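Local coordinates for 5-cytosine DNA methyltransferase (Entamoeba histolytica, PDB 3QV2), which probably transfers a methyl group from S-adenosylmethionine to carbon 5 of cytosine in DNA or tRNA, at residues 154-159 / 171-176; 184-189 / 318-323. All blocks are in the same frame, centred on the assembly; numbering follows the deposited sequence.

Contact 1: residues 154-159 / 171-176; sequences IKDIIC and TRYYVM
Lys155 faces Met176 as a hydrogen-bonded pair at one end of an antiparallel strand pair, and Ile157-Tyr174 and Cys159-Arg172 repeat that pattern. Each pair exchanges two backbone bonds. Met176 N to Lys155 O is the shortest, at 2.7 Å. Between them lie the non-hydrogen-bonded pairs Asp156-Val175 and Ile158-Tyr173. The strands run at 165° to each other.

One polar side-chain bond joins the strands. Tyr173 OH donates to Asp156 OD2 over 2.7 Å; OD2 accepts with its anti lone pair, away from the other oxygen. The carboxylate and ring planes are turned 73° apart. Lys135 forms a salt bridge to the same oxygen. Tyr174 OH is tied to Cys159 O through a water in the plane of its ring.

Apolar contacts occur on both faces. With CG anti to the backbone N, the Tyr173 ring leans toward the neighbouring strand, where CD1 comes 3.5 Å from Ile158 CG1. On the face with Tyr174, Cys159 SG sits obliquely beside that ring, 3.7 Å from CE2. The Met176 chain bends at chi3 (-69°), and its CE reaches Ile157 CG2 at 4.1 Å.

This is one edge of the Rossmann-like class I methyltransferase sheet: its last strand, 172-178, is inserted antiparallel between 125-130 and the outermost 153-159. Helix 311-321 packs on the Tyr174 face. Helix 138-149 packs on the Val175 face, where Phe140 meets the Tyr173 ring edge-to-face.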
ATOM      1  N   ILE A 154      -3.450 -20.577   5.072  1.00 19.36           N
ATOM      2  CA  ILE A 154      -3.185 -19.449   4.189  1.00 18.29           C
ATOM      3  C   ILE A 154      -4.282 -19.211   3.158  1.00 23.36           C
ATOM      4  O   ILE A 154      -4.635 -20.107   2.390  1.00 24.51           O
ATOM      5  CB  ILE A 154      -1.843 -19.624   3.449  1.00 16.86           C
ATOM      6  CG1 ILE A 154      -0.719 -19.914   4.443  1.00 18.47           C
ATOM      7  CG2 ILE A 154      -1.524 -18.390   2.620  1.00 12.25           C
ATOM      8  CD1 ILE A 154       0.612 -20.209   3.787  1.00 21.93           C
ATOM      9  N   LYS A 155      -4.818 -17.995   3.157  1.00 23.80           N
ATOM     10  CA  LYS A 155      -5.726 -17.558   2.108  1.00 23.58           C
ATOM     11  C   LYS A 155      -5.182 -16.303   1.440  1.00 21.08           C
ATOM     12  O   LYS A 155      -4.732 -15.375   2.110  1.00 18.20           O
ATOM     13  CB  LYS A 155      -7.129 -17.304   2.659  1.00 27.99           C
ATOM     14  CG  LYS A 155      -7.877 -18.570   3.031  1.00 35.09           C
ATOM     15  CD  LYS A 155      -9.334 -18.489   2.615  1.00 40.50           C
ATOM     16  CE  LYS A 155     -10.062 -19.791   2.908  1.00 43.40           C
ATOM     17  NZ  LYS A 155      -9.436 -20.948   2.207  1.00 43.32           N
ATOM     18  N   ASP A 156      -5.224 -16.282   0.114  1.00 20.08           N
ATOM     19  CA  ASP A 156      -4.681 -15.167  -0.649  1.00 20.09           C
ATOM     20  C   ASP A 156      -5.680 -14.651  -1.680  1.00 19.57           C
ATOM     21  O   ASP A 156      -6.606 -15.361  -2.071  1.00 19.79           O
ATOM     22  CB  ASP A 156      -3.377 -15.580  -1.331  1.00 20.21           C
ATOM     23  CG  ASP A 156      -3.554 -16.773  -2.251  1.00 20.65           C
ATOM     24  OD1 ASP A 156      -4.592 -17.459  -2.144  1.00 22.98           O
ATOM     25  OD2 ASP A 156      -2.655 -17.030  -3.078  1.00 15.97           O
ATOM     26  N   ILE A 157      -5.488 -13.411  -2.116  1.00 19.20           N
ATOM     27  CA  ILE A 157      -6.382 -12.811  -3.098  1.00 21.54           C
ATOM     28  C   ILE A 157      -5.700 -11.693  -3.877  1.00 19.65           C
ATOM     29  O   ILE A 157      -4.926 -10.915  -3.320  1.00 18.08           O
ATOM     30  CB  ILE A 157      -7.661 -12.252  -2.435  1.00 22.51           C
ATOM     31  CG1 ILE A 157      -8.645 -11.763  -3.500  1.00 23.51           C
ATOM     32  CG2 ILE A 157      -7.316 -11.130  -1.467  1.00 22.01           C
ATOM     33  CD1 ILE A 157      -9.927 -11.190  -2.934  1.00 23.79           C
ATOM     34  N   ILE A 158      -5.988 -11.633  -5.172  1.00 18.54           N
ATOM     35  CA  ILE A 158      -5.566 -10.519  -6.006  1.00 15.11           C
ATOM     36  C   ILE A 158      -6.792  -9.676  -6.330  1.00 14.98           C
ATOM     37  O   ILE A 158      -7.716 -10.148  -6.994  1.00 22.01           O
ATOM     38  CB  ILE A 158      -4.929 -11.006  -7.320  1.00 15.21           C
ATOM     39  CG1 ILE A 158      -3.635 -11.767  -7.036  1.00 13.31           C
ATOM     40  CG2 ILE A 158      -4.664  -9.832  -8.249  1.00 15.30           C
ATOM     41  CD1 ILE A 158      -2.920 -12.241  -8.285  1.00 15.96           C
ATOM     42  N   CYS A 159      -6.810  -8.437  -5.852  1.00 13.12           N
ATOM     43  CA  CYS A 159      -7.962  -7.570  -6.068  1.00 13.74           C
ATOM     44  C   CYS A 159      -7.570  -6.100  -6.157  1.00 14.76           C
ATOM     45  O   CYS A 159      -6.435  -5.730  -5.863  1.00 12.89           O
ATOM     46  CB  CYS A 159      -9.000  -7.772  -4.962  1.00 11.94           C
ATOM     47  SG  CYS A 159      -8.429  -7.316  -3.312  1.00 26.26           S
ATOM     48  N   THR A 171      -4.339  -2.876  -8.474  1.00 18.04           N
ATOM     49  CA  THR A 171      -4.349  -4.324  -8.323  1.00 18.19           C
ATOM     50  C   THR A 171      -3.149  -4.803  -7.514  1.00 18.32           C
ATOM     51  O   THR A 171      -2.000  -4.613  -7.914  1.00 17.09           O
ATOM     52  CB  THR A 171      -4.350  -5.025  -9.692  1.00 18.75           C
ATOM     53  OG1 THR A 171      -5.459  -4.555 -10.470  1.00 17.86           O
ATOM     54  CG2 THR A 171      -4.451  -6.531  -9.523  1.00 14.06           C
ATOM     55  N   ARG A 172      -3.422  -5.424  -6.372  1.00 17.10           N
ATOM     56  CA  ARG A 172      -2.364  -5.920  -5.500  1.00 15.97           C
ATOM     57  C   ARG A 172      -2.635  -7.340  -5.010  1.00 14.79           C
ATOM     58  O   ARG A 172      -3.759  -7.838  -5.088  1.00 16.92           O
ATOM     59  CB  ARG A 172      -2.166  -4.985  -4.305  1.00 18.90           C
ATOM     60  CG  ARG A 172      -1.550  -3.638  -4.658  1.00 18.36           C
ATOM     61  CD  ARG A 172      -0.143  -3.801  -5.211  1.00 19.95           C
ATOM     62  NE  ARG A 172       0.550  -2.520  -5.328  1.00 23.57           N
ATOM     63  CZ  ARG A 172       0.567  -1.777  -6.429  1.00 28.39           C
ATOM     64  NH1 ARG A 172       1.224  -0.625  -6.442  1.00 28.24           N
ATOM     65  NH2 ARG A 172      -0.070  -2.184  -7.517  1.00 28.99           N
ATOM     66  N   TYR A 173      -1.588  -7.984  -4.508  1.00 13.84           N
ATOM     67  CA  TYR A 173      -1.684  -9.342  -3.997  1.00 13.54           C
ATOM     68  C   TYR A 173      -1.673  -9.315  -2.475  1.00 10.67           C
ATOM     69  O   TYR A 173      -0.870  -8.607  -1.865  1.00  8.16           O
ATOM     70  CB  TYR A 173      -0.523 -10.180  -4.532  1.00 14.98           C
ATOM     71  CG  TYR A 173      -0.508 -11.619  -4.066  1.00 14.50           C
ATOM     72  CD1 TYR A 173      -1.613 -12.440  -4.244  1.00 14.88           C
ATOM     73  CD2 TYR A 173       0.621 -12.160  -3.471  1.00 14.38           C
ATOM     74  CE1 TYR A 173      -1.597 -13.759  -3.826  1.00 14.66           C
ATOM     75  CE2 TYR A 173       0.649 -13.476  -3.052  1.00 12.37           C
ATOM     76  CZ  TYR A 173      -0.462 -14.270  -3.231  1.00 13.48           C
ATOM     77  OH  TYR A 173      -0.440 -15.581  -2.817  1.00 13.15           O
ATOM     78  N   TYR A 174      -2.573 -10.081  -1.865  1.00 11.05           N
ATOM     79  CA  TYR A 174      -2.712 -10.091  -0.413  1.00 10.98           C
ATOM     80  C   TYR A 174      -2.664 -11.501   0.165  1.00 13.84           C
ATOM     81  O   TYR A 174      -3.381 -12.392  -0.288  1.00 12.29           O
ATOM     82  CB  TYR A 174      -4.021  -9.418  -0.000  1.00 11.61           C
ATOM     83  CG  TYR A 174      -4.169  -7.999  -0.500  1.00 14.23           C
ATOM     84  CD1 TYR A 174      -3.627  -6.935   0.205  1.00 14.41           C
ATOM     85  CD2 TYR A 174      -4.855  -7.723  -1.676  1.00 14.39           C
ATOM     86  CE1 TYR A 174      -3.761  -5.637  -0.245  1.00 14.60           C
ATOM     87  CE2 TYR A 174      -4.995  -6.427  -2.136  1.00 14.87           C
ATOM     88  CZ  TYR A 174      -4.446  -5.387  -1.414  1.00 14.68           C
ATOM     89  OH  TYR A 174      -4.577  -4.095  -1.860  1.00 12.68           O
ATOM     90  N   VAL A 175      -1.822 -11.695   1.176  1.00 13.30           N
ATOM     91  CA  VAL A 175      -1.713 -12.987   1.839  1.00 14.80           C
ATOM     92  C   VAL A 175      -2.212 -12.898   3.277  1.00 15.75           C
ATOM     93  O   VAL A 175      -1.780 -12.038   4.042  1.00 17.56           O
ATOM     94  CB  VAL A 175      -0.264 -13.505   1.843  1.00 10.38           C
ATOM     95  CG1 VAL A 175      -0.185 -14.841   2.559  1.00  6.84           C
ATOM     96  CG2 VAL A 175       0.259 -13.629   0.421  1.00 11.78           C
ATOM     97  N   MET A 176      -3.129 -13.791   3.632  1.00 15.15           N
ATOM     98  CA  MET A 176      -3.679 -13.840   4.980  1.00 15.66           C
ATOM     99  C   MET A 176      -3.388 -15.187   5.625  1.00 15.97           C
ATOM    100  O   MET A 176      -3.966 -16.206   5.247  1.00 14.07           O
ATOM    101  CB  MET A 176      -5.184 -13.578   4.949  1.00 14.24           C
ATOM    102  CG  MET A 176      -5.552 -12.163   4.539  1.00 18.29           C
ATOM    103  SD  MET A 176      -7.157 -12.081   3.723  1.00 34.91           S
ATOM    104  CE  MET A 176      -6.781 -12.916   2.183  1.00  8.31           C
TER
HETATM  105  O   HOH W   1      -5.912  -3.621  -4.127  1.00 14.65           O

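Contact 2: residues 184-189 / 318-323; sequences NEIQLH and MEYLFD
Ile186 lies across one face of the Tyr320 ring in a CH-pi contact that joins an irregular segment to the C-terminal part of helix 311-321 in the Rossmann-like methyltransferase fold. Ile186 CB stands 3.7 Å from the ring centroid, only 11° off the ring normal. The two side chains cross at about a right angle. Ile186 CG1 is anti to the backbone N (chi1 -170°), which carries it over the ring toward Tyr320 CG, 3.8 Å away. The backbone also takes part: Ile186 CA is 3.3 Å from Tyr320 CE1. Phe182 stacks on the Tyr320 ring as well.

The edge of the same ring is held by a polar contact. Asn184 O lies in the ring plane and accepts a bond from Tyr320 OH at 3.0 Å. The hydroxyl comes in nearly along the C=O axis.

Three residues after Tyr320, Asp323 meets the side chain of Asn184, with amide and carboxylate planes 82° apart. Its OD1 forms a salt bridge with Arg178. A water bridges Asp323 OD2 and Asn184 N. Asn184 ND2 gives its N-H to Asp323 OD2 over 3.0 Å, close to its own amide plane but from above the carboxylate plane.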
ATOM      1  N   ASN A 184     -15.219 -19.264   7.515  1.00 23.38           N
ATOM      2  CA  ASN A 184     -16.090 -18.528   6.606  1.00 23.49           C
ATOM      3  C   ASN A 184     -15.423 -18.204   5.276  1.00 25.29           C
ATOM      4  O   ASN A 184     -14.206 -18.021   5.208  1.00 22.38           O
ATOM      5  CB  ASN A 184     -16.567 -17.234   7.264  1.00 22.61           C
ATOM      6  CG  ASN A 184     -17.051 -17.446   8.684  1.00 24.86           C
ATOM      7  OD1 ASN A 184     -18.136 -17.979   8.907  1.00 28.53           O
ATOM      8  ND2 ASN A 184     -16.246 -17.023   9.652  1.00 25.56           N
ATOM      9  N   GLU A 185     -16.223 -18.134   4.217  1.00 28.50           N
ATOM     10  CA  GLU A 185     -15.721 -17.691   2.923  1.00 26.90           C
ATOM     11  C   GLU A 185     -15.347 -16.223   3.020  1.00 21.64           C
ATOM     12  O   GLU A 185     -16.047 -15.443   3.664  1.00 22.07           O
ATOM     13  CB  GLU A 185     -16.783 -17.865   1.835  1.00 33.03           C
ATOM     14  CG  GLU A 185     -17.199 -19.297   1.570  1.00 38.50           C
ATOM     15  CD  GLU A 185     -18.061 -19.424   0.325  1.00 44.37           C
ATOM     16  OE1 GLU A 185     -19.124 -20.078   0.399  1.00 46.08           O
ATOM     17  OE2 GLU A 185     -17.675 -18.871  -0.727  1.00 43.56           O
ATOM     18  N   ILE A 186     -14.243 -15.843   2.387  1.00 34.12           N
ATOM     19  CA  ILE A 186     -13.870 -14.439   2.325  1.00 35.82           C
ATOM     20  C   ILE A 186     -14.977 -13.666   1.621  1.00 36.75           C
ATOM     21  O   ILE A 186     -15.650 -14.199   0.740  1.00 35.73           O
ATOM     22  CB  ILE A 186     -12.541 -14.227   1.575  1.00 37.73           C
ATOM     23  CG1 ILE A 186     -12.059 -12.785   1.750  1.00 38.86           C
ATOM     24  CG2 ILE A 186     -12.697 -14.566   0.099  1.00 36.33           C
ATOM     25  CD1 ILE A 186     -10.682 -12.532   1.185  1.00 39.89           C
ATOM     26  N   GLN A 187     -15.174 -12.414   2.016  1.00 38.74           N
ATOM     27  CA  GLN A 187     -16.225 -11.605   1.417  1.00 42.11           C
ATOM     28  C   GLN A 187     -15.805 -10.150   1.256  1.00 39.75           C
ATOM     29  O   GLN A 187     -15.180  -9.567   2.142  1.00 41.30           O
ATOM     30  CB  GLN A 187     -17.508 -11.693   2.248  1.00 49.41           C
ATOM     31  CG  GLN A 187     -17.390 -11.101   3.643  1.00 55.35           C
ATOM     32  CD  GLN A 187     -18.656 -11.281   4.458  1.00 60.26           C
ATOM     33  OE1 GLN A 187     -18.835 -10.646   5.497  1.00 62.69           O
ATOM     34  NE2 GLN A 187     -19.541 -12.151   3.988  1.00 60.70           N
ATOM     35  N   LEU A 188     -16.151  -9.572   0.112  1.00 34.03           N
ATOM     36  CA  LEU A 188     -15.921  -8.156  -0.129  1.00 32.42           C
ATOM     37  C   LEU A 188     -17.255  -7.421  -0.124  1.00 37.34           C
ATOM     38  O   LEU A 188     -18.241  -7.903  -0.685  1.00 41.34           O
ATOM     39  CB  LEU A 188     -15.212  -7.946  -1.470  1.00 27.38           C
ATOM     40  CG  LEU A 188     -13.864  -8.644  -1.657  1.00 25.55           C
ATOM     41  CD1 LEU A 188     -13.377  -8.500  -3.090  1.00 25.00           C
ATOM     42  CD2 LEU A 188     -12.829  -8.105  -0.679  1.00 26.67           C
ATOM     43  N   HIS A 189     -17.287  -6.260   0.519  1.00 38.44           N
ATOM     44  CA  HIS A 189     -18.487  -5.437   0.545  1.00 39.93           C
ATOM     45  C   HIS A 189     -18.229  -4.146  -0.218  1.00 36.17           C
ATOM     46  O   HIS A 189     -17.108  -3.636  -0.225  1.00 34.38           O
ATOM     47  CB  HIS A 189     -18.893  -5.116   1.984  1.00 46.22           C
ATOM     48  CG  HIS A 189     -18.806  -6.288   2.911  1.00 52.57           C
ATOM     49  ND1 HIS A 189     -17.891  -6.353   3.942  1.00 56.64           N
ATOM     50  CD2 HIS A 189     -19.511  -7.440   2.962  1.00 54.60           C
ATOM     51  CE1 HIS A 189     -18.041  -7.494   4.588  1.00 58.80           C
ATOM     52  NE2 HIS A 189     -19.017  -8.174   4.015  1.00 58.20           N
ATOM     53  N   MET A 318      -8.300  -7.586   6.369  1.00 17.59           N
ATOM     54  CA  MET A 318      -7.866  -7.793   7.744  1.00 16.85           C
ATOM     55  C   MET A 318      -9.027  -8.265   8.610  1.00 18.72           C
ATOM     56  O   MET A 318      -8.862  -9.138   9.461  1.00 17.91           O
ATOM     57  CB  MET A 318      -7.257  -6.516   8.322  1.00 14.24           C
ATOM     58  CG  MET A 318      -5.869  -6.191   7.794  1.00  6.82           C
ATOM     59  SD  MET A 318      -5.150  -4.758   8.620  1.00 16.45           S
ATOM     60  CE  MET A 318      -3.475  -4.797   7.985  1.00  6.72           C
ATOM     61  N   GLU A 319     -10.201  -7.682   8.387  1.00 18.30           N
ATOM     62  CA  GLU A 319     -11.402  -8.087   9.105  1.00 18.48           C
ATOM     63  C   GLU A 319     -11.658  -9.576   8.895  1.00 20.59           C
ATOM     64  O   GLU A 319     -12.156 -10.265   9.787  1.00 18.70           O
ATOM     65  CB  GLU A 319     -12.605  -7.263   8.644  1.00 17.96           C
ATOM     66  CG  GLU A 319     -12.515  -5.788   9.009  1.00 18.66           C
ATOM     67  CD  GLU A 319     -13.520  -4.935   8.261  1.00 23.16           C
ATOM     68  OE1 GLU A 319     -14.276  -5.487   7.433  1.00 23.57           O
ATOM     69  OE2 GLU A 319     -13.552  -3.710   8.499  1.00 22.35           O
ATOM     70  N   TYR A 320     -11.304 -10.067   7.712  1.00 17.87           N
ATOM     71  CA  TYR A 320     -11.412 -11.488   7.410  1.00 15.28           C
ATOM     72  C   TYR A 320     -10.336 -12.274   8.152  1.00 15.51           C
ATOM     73  O   TYR A 320     -10.630 -13.256   8.834  1.00 13.20           O
ATOM     74  CB  TYR A 320     -11.296 -11.721   5.904  1.00 13.08           C
ATOM     75  CG  TYR A 320     -11.331 -13.176   5.497  1.00 16.42           C
ATOM     76  CD1 TYR A 320     -12.495 -13.922   5.616  1.00 18.22           C
ATOM     77  CD2 TYR A 320     -10.203 -13.799   4.981  1.00 18.32           C
ATOM     78  CE1 TYR A 320     -12.532 -15.252   5.242  1.00 17.63           C
ATOM     79  CE2 TYR A 320     -10.231 -15.127   4.602  1.00 16.34           C
ATOM     80  CZ  TYR A 320     -11.398 -15.848   4.734  1.00 19.59           C
ATOM     81  OH  TYR A 320     -11.430 -17.171   4.356  1.00 24.91           O
ATOM     82  N   LEU A 321      -9.092 -11.827   8.014  1.00 16.44           N
ATOM     83  CA  LEU A 321      -7.953 -12.457   8.676  1.00 17.24           C
ATOM     84  C   LEU A 321      -8.175 -12.645  10.175  1.00 15.98           C
ATOM     85  O   LEU A 321      -7.749 -13.645  10.751  1.00 18.93           O
ATOM     86  CB  LEU A 321      -6.686 -11.628   8.446  1.00 14.98           C
ATOM     87  CG  LEU A 321      -5.439 -12.034   9.235  1.00 14.64           C
ATOM     88  CD1 LEU A 321      -4.976 -13.427   8.840  1.00 10.34           C
ATOM     89  CD2 LEU A 321      -4.324 -11.020   9.029  1.00 13.31           C
ATOM     90  N   PHE A 322      -8.839 -11.679  10.801  1.00 14.26           N
ATOM     91  CA  PHE A 322      -9.039 -11.698  12.247  1.00 14.82           C
ATOM     92  C   PHE A 322     -10.430 -12.176  12.664  1.00 14.60           C
ATOM     93  O   PHE A 322     -10.827 -12.002  13.817  1.00 17.81           O
ATOM     94  CB  PHE A 322      -8.786 -10.309  12.840  1.00 14.72           C
ATOM     95  CG  PHE A 322      -7.339  -9.909  12.862  1.00 17.36           C
ATOM     96  CD1 PHE A 322      -6.531 -10.251  13.933  1.00 13.78           C
ATOM     97  CD2 PHE A 322      -6.788  -9.180  11.820  1.00 18.29           C
ATOM     98  CE1 PHE A 322      -5.201  -9.881  13.963  1.00 15.72           C
ATOM     99  CE2 PHE A 322      -5.458  -8.807  11.845  1.00 20.77           C
ATOM    100  CZ  PHE A 322      -4.663  -9.158  12.918  1.00 18.12           C
ATOM    101  N   ASP A 323     -11.168 -12.782  11.739  1.00 21.64           N
ATOM    102  CA  ASP A 323     -12.540 -13.192  12.028  1.00 21.66           C
ATOM    103  C   ASP A 323     -12.606 -14.383  12.985  1.00 24.76           C
ATOM    104  O   ASP A 323     -13.689 -14.863  13.320  1.00 25.47           O
ATOM    105  CB  ASP A 323     -13.312 -13.483  10.737  1.00 19.54           C
ATOM    106  CG  ASP A 323     -13.023 -14.860  10.173  1.00 21.61           C
ATOM    107  OD1 ASP A 323     -12.017 -15.480  10.571  1.00 20.07           O
ATOM    108  OD2 ASP A 323     -13.808 -15.320   9.318  1.00 24.49           O
TER
HETATM  109  O   HOH W   2     -12.795 -17.303   7.805  1.00 23.17           O

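How the contacts relate
Contact 1 closes before contact 2 opens along the chain, and their centres are 12 Å apart. Both belong to the methyltransferase domain. Contact 1 forms one edge of the mixed sheet, with 153-159 outermost. Contact 2 lies against the face of that sheet that carries Lys155, Tyr174 and Met176, where helix 311-321 and the segment after strand 172-178 meet. The two touch directly: Met176 of strand 172-178 packs on Tyr320, Leu321 and Ile186, and Lys155 also packs against Tyr320. Sheet, helix and irregular segment thus form one packed block. Contact 1 extends toward the predicted active-site Cys86 at its Arg172 end, whereas contact 2 lies away from the annotated sites.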